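Local coordinates for protein urea carboxylase (Thermus thermophilus, PDB 3OPF) that is of unconfirmed function but probably binds ATP and acts as a hydrolase, with two carboxyltransferase family regions of the cyclophilin-like clan, at residues S94-S99 with L133-K138; V150-V155 with G167-G172; P221-E226 with P281-L286; A300-E305 with K319-R324. All blocks are in the same frame, centred on the assembly; numbering follows the deposited sequence.

Contact 1. Residues S94-S99 with L133-K138; sequences SRLGLS and LRLPRK
Leu96, in the final turn of helix 89-96 just ahead of the Schellman motif at Gly97, rests on Leu133 and Leu135 of the irregular loop that follows strand 124-127. The Schellman assignment rests on the positive phi of Gly97 (67°) and two bonds back into the last turn, one running from Gly97 N to Ser94 O at 3.2 Å. The two methyls of Leu96 divide the work. CD1 lies 3.7 Å from Leu133 CA, on the loop backbone, and meets the methyl CD1 of Leu133 at 4.1 Å. CD2 turns to the next peptide, 3.5 Å from Arg134 O, and also touches CD1 of Leu135. This fork is brought to the loop because CG is swung opposite its own carbonyl carbon (chi1 -74°). Arg95 adds its aliphatic part: its CG is 3.7 Å from Leu135 CD1, the two side chains crossing at about a right angle, and that methyl lies at the guanidinium edge. An alanine in place of Leu96 would probably strip Leu133 and Leu135 of the two methyls lying between them and the helix end, opening a gap there. No hydrogen bond joins the segments, but Lys138 forms salt bridges with Asp88, just ahead of helix 89-96, and with Glu91 within it. The geometry is that of a Schellman-terminated helix, followed by a short link whose Ser99 N-caps helix 100-108, packed through leucines on a neighbouring loop.

Contact 2. Residues V150-V155 with G167-G172; sequences VAVAGV and GWNLLG. With SO4 (sulfate ion), chain E.
Val152 O is gripped twice by Asn169, whose backbone N and side-chain ND2 each stand 2.9 Å from it and arrive from opposite faces of its carbonyl plane. The side chain can do this because its CG lies beside its own backbone N (chi1 -57°), which puts both donors near one acceptor; ND2 is also bonded to Pro136 O. Val152 N answers with a bond to Asn169 O, completing an antiparallel hydrogen-bonded pair. Further along, Val150 O takes two donors, Leu171 N at 2.8 Å and Gly172 N at 3.3 Å. Two residues thus face one, which identifies a classic beta bulge. On the face carrying Ala151 and Leu170, Ala151 CB meets Leu170 CD2 and Trp168 CB, each at 3.7 Å. Ala153 CB stands 3.4 Å from the centroid of the five-membered ring of Trp168, only 2° off its normal, a clear CH-pi contact. A serine in place of Trp168 would probably deprive the Ala153 methyl of this flat cover and open a gap beside it. Next to the indole, Gly167 N donates to sulfate O3 at 2.8 Å. Strand 149-153 is flanked in its sheet by 169-174 and by 156-159, whose Thr157 bonds Ala151 O; Val152 and Leu171 pack on His107 of helix 100-108, while Asn169 and Leu171 meet Val92 of helix 89-96.

Contact 3. Residues P221-E226 with P281-L286; sequences PALLVE and PVLTAL
Val282 begins the pairing: its carbonyl O accepts from Glu226 N at 2.8 Å, a somewhat bent bond (139° at the hydrogen), while its CG1 lies 3.8 Å from Glu226 CB. Leu283 lies on the face of the sheet that carries Leu223 and Val225, and its CD2 branch does the touching, 3.7 Å from Val225 CG2 and 4.0 Å from Leu223 CD1. The Val225 and Leu283 side chains lie side by side and point the same way, the two residues forming a non-hydrogen-bonded antiparallel pair; Leu283 also reaches Trp315 of strand 311-315, which sits against this face. Thr284 exchanges two nearly straight backbone bonds with Leu224. Strand 221-225 lies between 282-285 and 366-368 in an antiparallel sheet, with a classic bulge where Ala222 and Leu223 both face Leu367. The hydroxyl of Thr284 donates to Glu226: OG1 is 2.7 Å from OE2, on the anti lone pair of that oxygen. A bend in the glutamate chain (chi2 -75°) folds the carboxylate back to this position, and Thr320 OG1 is a second hydrogen-bond partner of the Thr284 hydroxyl. Ala285 pairs with Leu223, its CA-H directed to Ala222 O. Leu286 N then closes the ladder on Ala222 O, and its CD1 methyl settles 3.7 Å from Leu223 C and close to Pro221 CB.

Contact 4. Residues A300-E305 with K319-R324; sequences ALLEGE and KTLRFR
The Leu301 side chain is the main bump of this contact, and the bent chain of Arg324 makes the hollow that receives it. Arg324 turns at chi3 (-65°), so that its guanidinium comes over Leu301 with one face toward the CD1 methyl, 3.4 Å from Arg324 CZ; NH1 of that arginine is held by a salt bridge to Glu306. On the opposite face of the sheet the side chains that meet are apolar. Leu321 CD1 slots between Leu302 CB, at 3.8 Å, and Ala300 CB, at 4.3 Å, and the small Ala300 methyl in turn faces Phe323 CE1 at 4.0 Å. Leu302 CD1 lies against Lys319 CB, and the aliphatic chain of Lys319 crosses the end of Glu303 at about a right angle; the charges stay beyond salt-bridge distance, OE2 to NZ being 4.3 Å. Backbone bonds in both directions pair Leu301 with Arg322. Where the strands part, water fills in: one molecule links Leu301 O, Thr320 O and Arg322 NH1, and another joins Glu303 N to Thr320 O. A type I' turn from Leu302 to Glu305 folds strand 298-302 onto 305-307, a tight beta hairpin whose first strand is paired along its other edge with 320-325.

Overall arrangement
The contacts form two neighbourhoods on opposite sides of the chain's centre. Contacts 1 and 2, with centres about 10 Å apart, adjoin each other in the carboxyltransferase C and D region, where Leu135 O and Lys138 N of the loop meet the backbone of Gly154 and Gly167. Contacts 3 and 4, about 12 Å apart, share one antiparallel sheet, in which strands 282-285 and 320-325 are neighbours. Contact 2 is the buried one; the others are partly buried. Contact 1 relies on apolar packing without cross-segment hydrogen bonds, whereas the rest are strand ladders. Polar side-chain grips distinguish contacts 2 and 3, while bridging waters mark contact 4.

Contact 1. Residues S94-S99 with L133-K138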
loop_
_atom_site.group_PDB
_atom_site.type_symbol
_atom_site.label_atom_id
_atom_site.label_comp_id
_atom_site.label_asym_id
_atom_site.label_seq_id
_atom_site.Cartn_x
_atom_site.Cartn_y
_atom_site.Cartn_z
ATOM N N SER A 94 -13.743 4.494 34.323
ATOM C CA SER A 94 -14.494 5.575 34.948
ATOM C C SER A 94 -15.601 6.081 34.030
ATOM O O SER A 94 -16.727 6.282 34.473
ATOM C CB SER A 94 -13.575 6.714 35.395
ATOM O OG SER A 94 -12.981 7.393 34.304
ATOM N N ARG A 95 -15.284 6.264 32.751
ATOM C CA ARG A 95 -16.264 6.752 31.780
ATOM C C ARG A 95 -17.473 5.824 31.629
ATOM O O ARG A 95 -18.580 6.294 31.388
ATOM C CB ARG A 95 -15.601 7.007 30.412
ATOM C CG ARG A 95 -16.513 7.742 29.435
ATOM C CD ARG A 95 -15.763 8.567 28.388
ATOM N NE ARG A 95 -16.714 9.335 27.576
ATOM C CZ ARG A 95 -17.250 10.507 27.921
ATOM N NH1 ARG A 95 -16.928 11.102 29.069
ATOM N NH2 ARG A 95 -18.130 11.092 27.114
ATOM N N LEU A 96 -17.257 4.521 31.795
ATOM C CA LEU A 96 -18.323 3.518 31.666
ATOM C C LEU A 96 -18.926 3.072 33.006
ATOM O O LEU A 96 -19.850 2.235 33.038
ATOM C CB LEU A 96 -17.797 2.295 30.905
ATOM C CG LEU A 96 -17.590 2.458 29.397
ATOM C CD1 LEU A 96 -16.850 1.257 28.825
ATOM C CD2 LEU A 96 -18.924 2.666 28.670
ATOM N N GLY A 97 -18.416 3.621 34.106
ATOM C CA GLY A 97 -18.906 3.264 35.439
ATOM C C GLY A 97 -18.580 1.834 35.821
ATOM O O GLY A 97 -19.392 1.146 36.440
ATOM N N LEU A 98 -17.385 1.390 35.439
ATOM C CA LEU A 98 -16.915 0.051 35.739
ATOM C C LEU A 98 -15.648 0.139 36.573
ATOM O O LEU A 98 -14.985 1.175 36.606
ATOM C CB LEU A 98 -16.599 -0.716 34.451
ATOM C CG LEU A 98 -17.715 -0.908 33.423
ATOM C CD1 LEU A 98 -17.134 -1.354 32.088
ATOM C CD2 LEU A 98 -18.756 -1.907 33.930
ATOM N N SER A 99 -15.322 -0.955 37.252
ATOM C CA SER A 99 -14.034 -1.076 37.925
ATOM C C SER A 99 -12.984 -1.491 36.905
ATOM O O SER A 99 -13.316 -1.946 35.810
ATOM C CB SER A 99 -14.106 -2.115 39.048
ATOM O OG SER A 99 -14.296 -3.414 38.520
ATOM N N LEU A 133 -18.792 -2.594 27.719
ATOM C CA LEU A 133 -17.437 -2.121 27.409
ATOM C C LEU A 133 -17.395 -1.301 26.110
ATOM O O LEU A 133 -16.321 -0.954 25.636
ATOM C CB LEU A 133 -16.468 -3.318 27.326
ATOM C CG LEU A 133 -14.969 -3.052 27.116
ATOM C CD1 LEU A 133 -14.458 -1.974 28.081
ATOM C CD2 LEU A 133 -14.170 -4.346 27.260
ATOM N N ARG A 134 -18.561 -0.990 25.535
ATOM C CA ARG A 134 -18.618 -0.218 24.299
ATOM C C ARG A 134 -18.527 1.279 24.592
ATOM O O ARG A 134 -19.381 1.846 25.278
ATOM C CB ARG A 134 -19.878 -0.541 23.486
ATOM C CG ARG A 134 -19.869 -1.960 22.936
ATOM C CD ARG A 134 -21.137 -2.320 22.187
ATOM N NE ARG A 134 -21.250 -3.770 22.026
ATOM C CZ ARG A 134 -22.287 -4.393 21.476
ATOM N NH1 ARG A 134 -23.319 -3.702 21.011
ATOM N NH2 ARG A 134 -22.293 -5.717 21.397
ATOM N N LEU A 135 -17.464 1.890 24.068
ATOM C CA LEU A 135 -17.157 3.296 24.260
ATOM C C LEU A 135 -16.649 3.826 22.915
ATOM O O LEU A 135 -15.905 3.129 22.225
ATOM C CB LEU A 135 -16.051 3.418 25.323
ATOM C CG LEU A 135 -15.581 4.790 25.777
ATOM C CD1 LEU A 135 -16.699 5.492 26.533
ATOM C CD2 LEU A 135 -14.334 4.674 26.645
ATOM N N PRO A 136 -17.033 5.053 22.530
ATOM C CA PRO A 136 -16.480 5.549 21.267
ATOM C C PRO A 136 -14.950 5.685 21.263
ATOM O O PRO A 136 -14.293 5.600 22.312
ATOM C CB PRO A 136 -17.149 6.918 21.102
ATOM C CG PRO A 136 -18.405 6.840 21.916
ATOM C CD PRO A 136 -18.060 5.957 23.081
ATOM N N ARG A 137 -14.390 5.861 20.074
ATOM C CA ARG A 137 -12.984 6.220 19.938
ATOM C C ARG A 137 -12.804 7.608 20.544
ATOM O O ARG A 137 -13.776 8.349 20.733
ATOM C CB ARG A 137 -12.566 6.222 18.467
ATOM C CG ARG A 137 -13.236 7.316 17.648
ATOM C CD ARG A 137 -13.195 7.029 16.169
ATOM N NE ARG A 137 -13.671 8.179 15.407
ATOM C CZ ARG A 137 -13.636 8.284 14.081
ATOM N NH1 ARG A 137 -13.136 7.307 13.332
ATOM N NH2 ARG A 137 -14.105 9.380 13.502
ATOM N N LYS A 138 -11.567 7.964 20.857
ATOM C CA LYS A 138 -11.310 9.266 21.451
ATOM C C LYS A 138 -11.747 10.378 20.506
ATOM O O LYS A 138 -11.731 10.192 19.291
ATOM C CB LYS A 138 -9.836 9.418 21.784
ATOM C CG LYS A 138 -9.365 8.390 22.788
ATOM C CD LYS A 138 -8.369 8.980 23.737
ATOM C CE LYS A 138 -8.073 8.036 24.856
ATOM N NZ LYS A 138 -7.634 8.781 26.047
#

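Contact 2. Residues V150-V155 with G167-G172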
loop_
_atom_site.group_PDB
_atom_site.type_symbol
_atom_site.label_atom_id
_atom_site.label_comp_id
_atom_site.label_asym_id
_atom_site.label_seq_id
_atom_site.Cartn_x
_atom_site.Cartn_y
_atom_site.Cartn_z
ATOM N N VAL A 150 -3.376 -3.188 22.675
ATOM C CA VAL A 150 -4.709 -3.785 22.556
ATOM C C VAL A 150 -5.744 -2.725 22.906
ATOM O O VAL A 150 -5.663 -2.123 23.967
ATOM C CB VAL A 150 -4.858 -5.001 23.482
ATOM C CG1 VAL A 150 -6.274 -5.538 23.428
ATOM C CG2 VAL A 150 -3.845 -6.093 23.094
ATOM N N ALA A 151 -6.719 -2.508 22.018
ATOM C CA ALA A 151 -7.589 -1.338 22.102
ATOM C C ALA A 151 -9.033 -1.662 21.755
ATOM O O ALA A 151 -9.293 -2.644 21.079
ATOM C CB ALA A 151 -7.068 -0.247 21.162
ATOM N N VAL A 152 -9.956 -0.812 22.207
ATOM C CA VAL A 152 -11.373 -0.930 21.870
ATOM C C VAL A 152 -11.976 0.378 21.364
ATOM O O VAL A 152 -11.585 1.476 21.767
ATOM C CB VAL A 152 -12.250 -1.408 23.064
ATOM C CG1 VAL A 152 -11.899 -2.829 23.469
ATOM C CG2 VAL A 152 -12.145 -0.445 24.251
ATOM N N ALA A 153 -12.946 0.237 20.478
ATOM C CA ALA A 153 -13.765 1.356 20.050
ATOM C C ALA A 153 -15.092 0.792 19.613
ATOM O O ALA A 153 -15.142 -0.033 18.703
ATOM C CB ALA A 153 -13.089 2.117 18.903
ATOM N N GLY A 154 -16.166 1.217 20.274
ATOM C CA GLY A 154 -17.505 0.729 19.966
ATOM C C GLY A 154 -17.574 -0.776 20.135
ATOM O O GLY A 154 -17.038 -1.321 21.105
ATOM N N VAL A 155 -18.180 -1.455 19.167
ATOM C CA VAL A 155 -18.280 -2.915 19.192
ATOM C C VAL A 155 -16.978 -3.649 18.835
ATOM O O VAL A 155 -16.924 -4.877 18.895
ATOM C CB VAL A 155 -19.418 -3.416 18.261
ATOM C CG1 VAL A 155 -19.068 -3.199 16.788
ATOM C CG2 VAL A 155 -19.725 -4.874 18.538
ATOM N N GLY A 167 -7.084 6.555 17.456
ATOM C CA GLY A 167 -7.919 7.109 18.514
ATOM C C GLY A 167 -8.694 6.067 19.300
ATOM O O GLY A 167 -9.621 6.405 20.030
ATOM N N TRP A 168 -8.335 4.797 19.149
ATOM C CA TRP A 168 -9.003 3.744 19.909
ATOM C C TRP A 168 -8.476 3.733 21.345
ATOM O O TRP A 168 -7.366 4.207 21.615
ATOM C CB TRP A 168 -8.816 2.386 19.228
ATOM C CG TRP A 168 -9.638 2.218 17.979
ATOM C CD1 TRP A 168 -10.159 3.208 17.182
ATOM C CD2 TRP A 168 -10.009 0.980 17.369
ATOM N NE1 TRP A 168 -10.847 2.657 16.132
ATOM C CE2 TRP A 168 -10.766 1.290 16.217
ATOM C CE3 TRP A 168 -9.784 -0.365 17.691
ATOM C CZ2 TRP A 168 -11.295 0.305 15.382
ATOM C CZ3 TRP A 168 -10.315 -1.349 16.854
ATOM C CH2 TRP A 168 -11.064 -1.003 15.715
ATOM N N ASN A 169 -9.288 3.199 22.254
ATOM C CA ASN A 169 -9.032 3.248 23.690
ATOM C C ASN A 169 -8.088 2.122 24.114
ATOM O O ASN A 169 -8.423 0.947 23.982
ATOM C CB ASN A 169 -10.353 3.153 24.459
ATOM C CG ASN A 169 -11.338 4.248 24.075
ATOM O OD1 ASN A 169 -11.229 5.391 24.526
ATOM N ND2 ASN A 169 -12.301 3.901 23.225
ATOM N N LEU A 170 -6.919 2.479 24.626
ATOM C CA LEU A 170 -5.853 1.506 24.870
ATOM C C LEU A 170 -5.996 0.812 26.228
ATOM O O LEU A 170 -5.867 1.444 27.273
ATOM C CB LEU A 170 -4.479 2.179 24.760
ATOM C CG LEU A 170 -4.253 3.080 23.537
ATOM C CD1 LEU A 170 -2.799 3.540 23.481
ATOM C CD2 LEU A 170 -4.645 2.377 22.247
ATOM N N LEU A 171 -6.228 -0.498 26.197
ATOM C CA LEU A 171 -6.476 -1.285 27.415
ATOM C C LEU A 171 -5.266 -2.086 27.873
ATOM O O LEU A 171 -5.146 -2.407 29.057
ATOM C CB LEU A 171 -7.646 -2.245 27.203
ATOM C CG LEU A 171 -9.011 -1.645 26.856
ATOM C CD1 LEU A 171 -10.085 -2.718 27.008
ATOM C CD2 LEU A 171 -9.342 -0.449 27.727
ATOM N N GLY A 172 -4.369 -2.420 26.954
ATOM C CA GLY A 172 -3.213 -3.236 27.316
ATOM C C GLY A 172 -2.216 -3.468 26.205
ATOM O O GLY A 172 -2.231 -2.787 25.173
HETATM S S SO4 E . -9.465 7.115 14.819
HETATM O O1 SO4 E . -8.756 8.197 14.141
HETATM O O2 SO4 E . -9.983 7.608 16.085
HETATM O O3 SO4 E . -8.547 6.008 15.086
HETATM O O4 SO4 E . -10.569 6.654 13.979
#

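Contact 3. Residues P221-E226 with P281-L286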
loop_
_atom_site.group_PDB
_atom_site.type_symbol
_atom_site.label_atom_id
_atom_site.label_comp_id
_atom_site.label_asym_id
_atom_site.label_seq_id
_atom_site.Cartn_x
_atom_site.Cartn_y
_atom_site.Cartn_z
ATOM N N PRO A 221 27.783 -8.041 -8.862
ATOM C CA PRO A 221 27.820 -6.636 -8.451
ATOM C C PRO A 221 27.860 -5.695 -9.649
ATOM O O PRO A 221 28.688 -5.866 -10.539
ATOM C CB PRO A 221 29.108 -6.535 -7.628
ATOM C CG PRO A 221 29.372 -7.913 -7.155
ATOM C CD PRO A 221 28.836 -8.834 -8.201
ATOM N N ALA A 222 26.958 -4.718 -9.672
ATOM C CA ALA A 222 26.741 -3.896 -10.865
ATOM C C ALA A 222 26.945 -2.408 -10.595
ATOM O O ALA A 222 27.550 -1.701 -11.409
ATOM C CB ALA A 222 25.345 -4.133 -11.415
ATOM N N LEU A 223 26.424 -1.922 -9.474
ATOM C CA LEU A 223 26.567 -0.509 -9.155
ATOM C C LEU A 223 26.707 -0.216 -7.664
ATOM O O LEU A 223 26.219 -0.961 -6.805
ATOM C CB LEU A 223 25.417 0.292 -9.778
ATOM C CG LEU A 223 23.986 -0.044 -9.378
ATOM C CD1 LEU A 223 23.619 0.701 -8.110
ATOM C CD2 LEU A 223 23.011 0.311 -10.505
ATOM N N LEU A 224 27.401 0.883 -7.384
ATOM C CA LEU A 224 27.634 1.363 -6.035
ATOM C C LEU A 224 26.898 2.681 -5.876
ATOM O O LEU A 224 27.022 3.570 -6.725
ATOM C CB LEU A 224 29.137 1.568 -5.808
ATOM C CG LEU A 224 29.592 2.255 -4.518
ATOM C CD1 LEU A 224 29.097 1.514 -3.296
ATOM C CD2 LEU A 224 31.115 2.370 -4.499
ATOM N N VAL A 225 26.122 2.804 -4.801
ATOM C CA VAL A 225 25.437 4.055 -4.478
ATOM C C VAL A 225 26.421 4.988 -3.776
ATOM O O VAL A 225 26.787 4.756 -2.623
ATOM C CB VAL A 225 24.210 3.824 -3.569
ATOM C CG1 VAL A 225 23.506 5.152 -3.255
ATOM C CG2 VAL A 225 23.249 2.844 -4.214
ATOM N N GLU A 226 26.862 6.030 -4.476
ATOM C CA GLU A 226 27.777 7.006 -3.883
ATOM C C GLU A 226 26.999 7.901 -2.926
ATOM O O GLU A 226 27.472 8.224 -1.837
ATOM C CB GLU A 226 28.464 7.855 -4.961
ATOM C CG GLU A 226 29.281 7.068 -5.998
ATOM C CD GLU A 226 30.613 6.535 -5.474
ATOM O OE1 GLU A 226 30.899 6.658 -4.264
ATOM O OE2 GLU A 226 31.376 5.972 -6.285
ATOM N N PRO A 281 19.831 9.566 -7.175
ATOM C CA PRO A 281 21.085 9.149 -6.545
ATOM C C PRO A 281 22.286 9.438 -7.431
ATOM O O PRO A 281 22.125 9.805 -8.600
ATOM C CB PRO A 281 20.902 7.642 -6.402
ATOM C CG PRO A 281 20.093 7.274 -7.575
ATOM C CD PRO A 281 19.167 8.437 -7.841
ATOM N N VAL A 282 23.470 9.287 -6.848
ATOM C CA VAL A 282 24.737 9.323 -7.563
ATOM C C VAL A 282 25.255 7.885 -7.544
ATOM O O VAL A 282 25.467 7.314 -6.468
ATOM C CB VAL A 282 25.747 10.249 -6.854
ATOM C CG1 VAL A 282 27.074 10.274 -7.587
ATOM C CG2 VAL A 282 25.181 11.669 -6.718
ATOM N N LEU A 283 25.435 7.303 -8.726
ATOM C CA LEU A 283 25.758 5.880 -8.864
ATOM C C LEU A 283 27.012 5.660 -9.701
ATOM O O LEU A 283 27.209 6.322 -10.711
ATOM C CB LEU A 283 24.598 5.144 -9.522
ATOM C CG LEU A 283 23.235 5.320 -8.862
ATOM C CD1 LEU A 283 22.134 4.755 -9.759
ATOM C CD2 LEU A 283 23.229 4.662 -7.487
ATOM N N THR A 284 27.842 4.712 -9.284
ATOM C CA THR A 284 29.038 4.349 -10.027
ATOM C C THR A 284 28.956 2.894 -10.486
ATOM O O THR A 284 28.627 2.012 -9.698
ATOM C CB THR A 284 30.279 4.553 -9.162
ATOM O OG1 THR A 284 30.399 5.949 -8.853
ATOM C CG2 THR A 284 31.538 4.074 -9.890
ATOM N N ALA A 285 29.241 2.653 -11.763
ATOM C CA ALA A 285 29.185 1.300 -12.322
ATOM C C ALA A 285 30.410 0.492 -11.879
ATOM O O ALA A 285 31.530 1.000 -11.879
ATOM C CB ALA A 285 29.103 1.348 -13.830
ATOM N N LEU A 286 30.169 -0.753 -11.492
ATOM C CA LEU A 286 31.220 -1.674 -11.034
ATOM C C LEU A 286 31.623 -2.657 -12.132
ATOM O O LEU A 286 32.590 -3.404 -11.982
ATOM C CB LEU A 286 30.720 -2.446 -9.819
ATOM C CG LEU A 286 30.363 -1.604 -8.592
ATOM C CD1 LEU A 286 29.684 -2.479 -7.541
ATOM C CD2 LEU A 286 31.624 -0.927 -8.034
#

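Contact 4. Residues A300-E305 with K319-R324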
loop_
_atom_site.group_PDB
_atom_site.type_symbol
_atom_site.label_atom_id
_atom_site.label_comp_id
_atom_site.label_asym_id
_atom_site.label_seq_id
_atom_site.Cartn_x
_atom_site.Cartn_y
_atom_site.Cartn_z
ATOM N N ALA A 300 19.653 12.610 -17.451
ATOM C CA ALA A 300 20.754 11.812 -16.909
ATOM C C ALA A 300 22.081 12.417 -17.355
ATOM O O ALA A 300 22.188 12.951 -18.458
ATOM C CB ALA A 300 20.637 10.351 -17.339
ATOM N N LEU A 301 23.078 12.353 -16.480
ATOM C CA LEU A 301 24.399 12.911 -16.756
ATOM C C LEU A 301 25.455 11.828 -16.633
ATOM O O LEU A 301 25.632 11.251 -15.558
ATOM C CB LEU A 301 24.736 14.021 -15.758
ATOM C CG LEU A 301 24.424 15.458 -16.142
ATOM C CD1 LEU A 301 24.589 16.343 -14.921
ATOM C CD2 LEU A 301 25.340 15.909 -17.284
ATOM N N LEU A 302 26.171 11.584 -17.725
ATOM C CA LEU A 302 27.211 10.561 -17.768
ATOM C C LEU A 302 28.390 11.051 -18.610
ATOM O O LEU A 302 28.210 11.428 -19.769
ATOM C CB LEU A 302 26.646 9.271 -18.368
ATOM C CG LEU A 302 27.626 8.100 -18.464
ATOM C CD1 LEU A 302 28.060 7.672 -17.075
ATOM C CD2 LEU A 302 27.000 6.938 -19.218
ATOM N N GLU A 303 29.585 11.037 -18.024
ATOM C CA GLU A 303 30.807 11.482 -18.709
ATOM C C GLU A 303 30.613 12.838 -19.394
ATOM O O GLU A 303 31.002 13.023 -20.542
ATOM C CB GLU A 303 31.267 10.424 -19.720
ATOM C CG GLU A 303 31.724 9.121 -19.083
ATOM C CD GLU A 303 32.025 8.040 -20.105
ATOM O OE1 GLU A 303 31.067 7.464 -20.668
ATOM O OE2 GLU A 303 33.219 7.757 -20.338
ATOM N N GLY A 304 29.982 13.770 -18.684
ATOM C CA GLY A 304 29.712 15.108 -19.204
ATOM C C GLY A 304 28.538 15.226 -20.168
ATOM O O GLY A 304 28.077 16.340 -20.442
ATOM N N GLU A 305 28.049 14.099 -20.687
ATOM C CA GLU A 305 26.983 14.112 -21.687
ATOM C C GLU A 305 25.612 14.005 -21.023
ATOM O O GLU A 305 25.444 13.279 -20.038
ATOM C CB GLU A 305 27.171 12.962 -22.681
ATOM N N LYS A 319 32.572 4.635 -14.202
ATOM C CA LYS A 319 31.971 5.930 -14.483
ATOM C C LYS A 319 30.763 6.176 -13.594
ATOM O O LYS A 319 30.000 5.255 -13.285
ATOM C CB LYS A 319 31.576 6.040 -15.962
ATOM C CG LYS A 319 32.709 5.747 -16.947
ATOM C CD LYS A 319 33.877 6.725 -16.810
ATOM C CE LYS A 319 35.061 6.306 -17.673
ATOM N NZ LYS A 319 36.277 7.119 -17.377
ATOM N N THR A 320 30.598 7.437 -13.200
ATOM C CA THR A 320 29.565 7.844 -12.263
ATOM C C THR A 320 28.397 8.479 -13.015
ATOM O O THR A 320 28.584 9.415 -13.792
ATOM C CB THR A 320 30.131 8.834 -11.230
ATOM O OG1 THR A 320 31.168 8.189 -10.474
ATOM C CG2 THR A 320 29.037 9.317 -10.287
ATOM N N LEU A 321 27.204 7.938 -12.788
ATOM C CA LEU A 321 25.968 8.447 -13.381
ATOM C C LEU A 321 25.275 9.350 -12.359
ATOM O O LEU A 321 25.251 9.035 -11.172
ATOM C CB LEU A 321 25.052 7.279 -13.759
ATOM C CG LEU A 321 23.726 7.578 -14.469
ATOM C CD1 LEU A 321 23.968 8.112 -15.876
ATOM C CD2 LEU A 321 22.853 6.313 -14.505
ATOM N N ARG A 322 24.734 10.472 -12.829
ATOM C CA ARG A 322 23.943 11.382 -11.999
ATOM C C ARG A 322 22.681 11.789 -12.751
ATOM O O ARG A 322 22.529 11.476 -13.929
ATOM C CB ARG A 322 24.742 12.638 -11.637
ATOM C CG ARG A 322 26.010 12.382 -10.853
ATOM C CD ARG A 322 26.810 13.663 -10.657
ATOM N NE ARG A 322 27.987 13.447 -9.806
ATOM C CZ ARG A 322 29.165 12.981 -10.222
ATOM N NH1 ARG A 322 29.367 12.662 -11.498
ATOM N NH2 ARG A 322 30.158 12.829 -9.349
ATOM N N PHE A 323 21.785 12.490 -12.055
ATOM C CA PHE A 323 20.513 12.939 -12.613
ATOM C C PHE A 323 20.302 14.410 -12.265
ATOM O O PHE A 323 20.233 14.770 -11.090
ATOM C CB PHE A 323 19.373 12.071 -12.071
ATOM C CG PHE A 323 19.517 10.612 -12.416
ATOM C CD1 PHE A 323 19.026 10.115 -13.611
ATOM C CD2 PHE A 323 20.184 9.745 -11.558
ATOM C CE1 PHE A 323 19.183 8.776 -13.942
ATOM C CE2 PHE A 323 20.335 8.400 -11.877
ATOM C CZ PHE A 323 19.833 7.920 -13.073
ATOM N N ARG A 324 20.246 15.263 -13.289
ATOM C CA ARG A 324 20.060 16.692 -13.102
ATOM C C ARG A 324 18.573 17.027 -13.168
ATOM O O ARG A 324 17.916 16.760 -14.185
ATOM C CB ARG A 324 20.808 17.475 -14.176
ATOM C CG ARG A 324 20.647 18.989 -14.075
ATOM C CD ARG A 324 21.423 19.684 -15.183
ATOM N NE ARG A 324 22.864 19.473 -15.037
ATOM C CZ ARG A 324 23.747 19.485 -16.035
ATOM N NH1 ARG A 324 23.360 19.685 -17.292
ATOM N NH2 ARG A 324 25.036 19.287 -15.775
HETATM O O HOH W 1 27.925 12.233 -14.117
HETATM O O HOH W 2 30.414 10.233 -15.623
#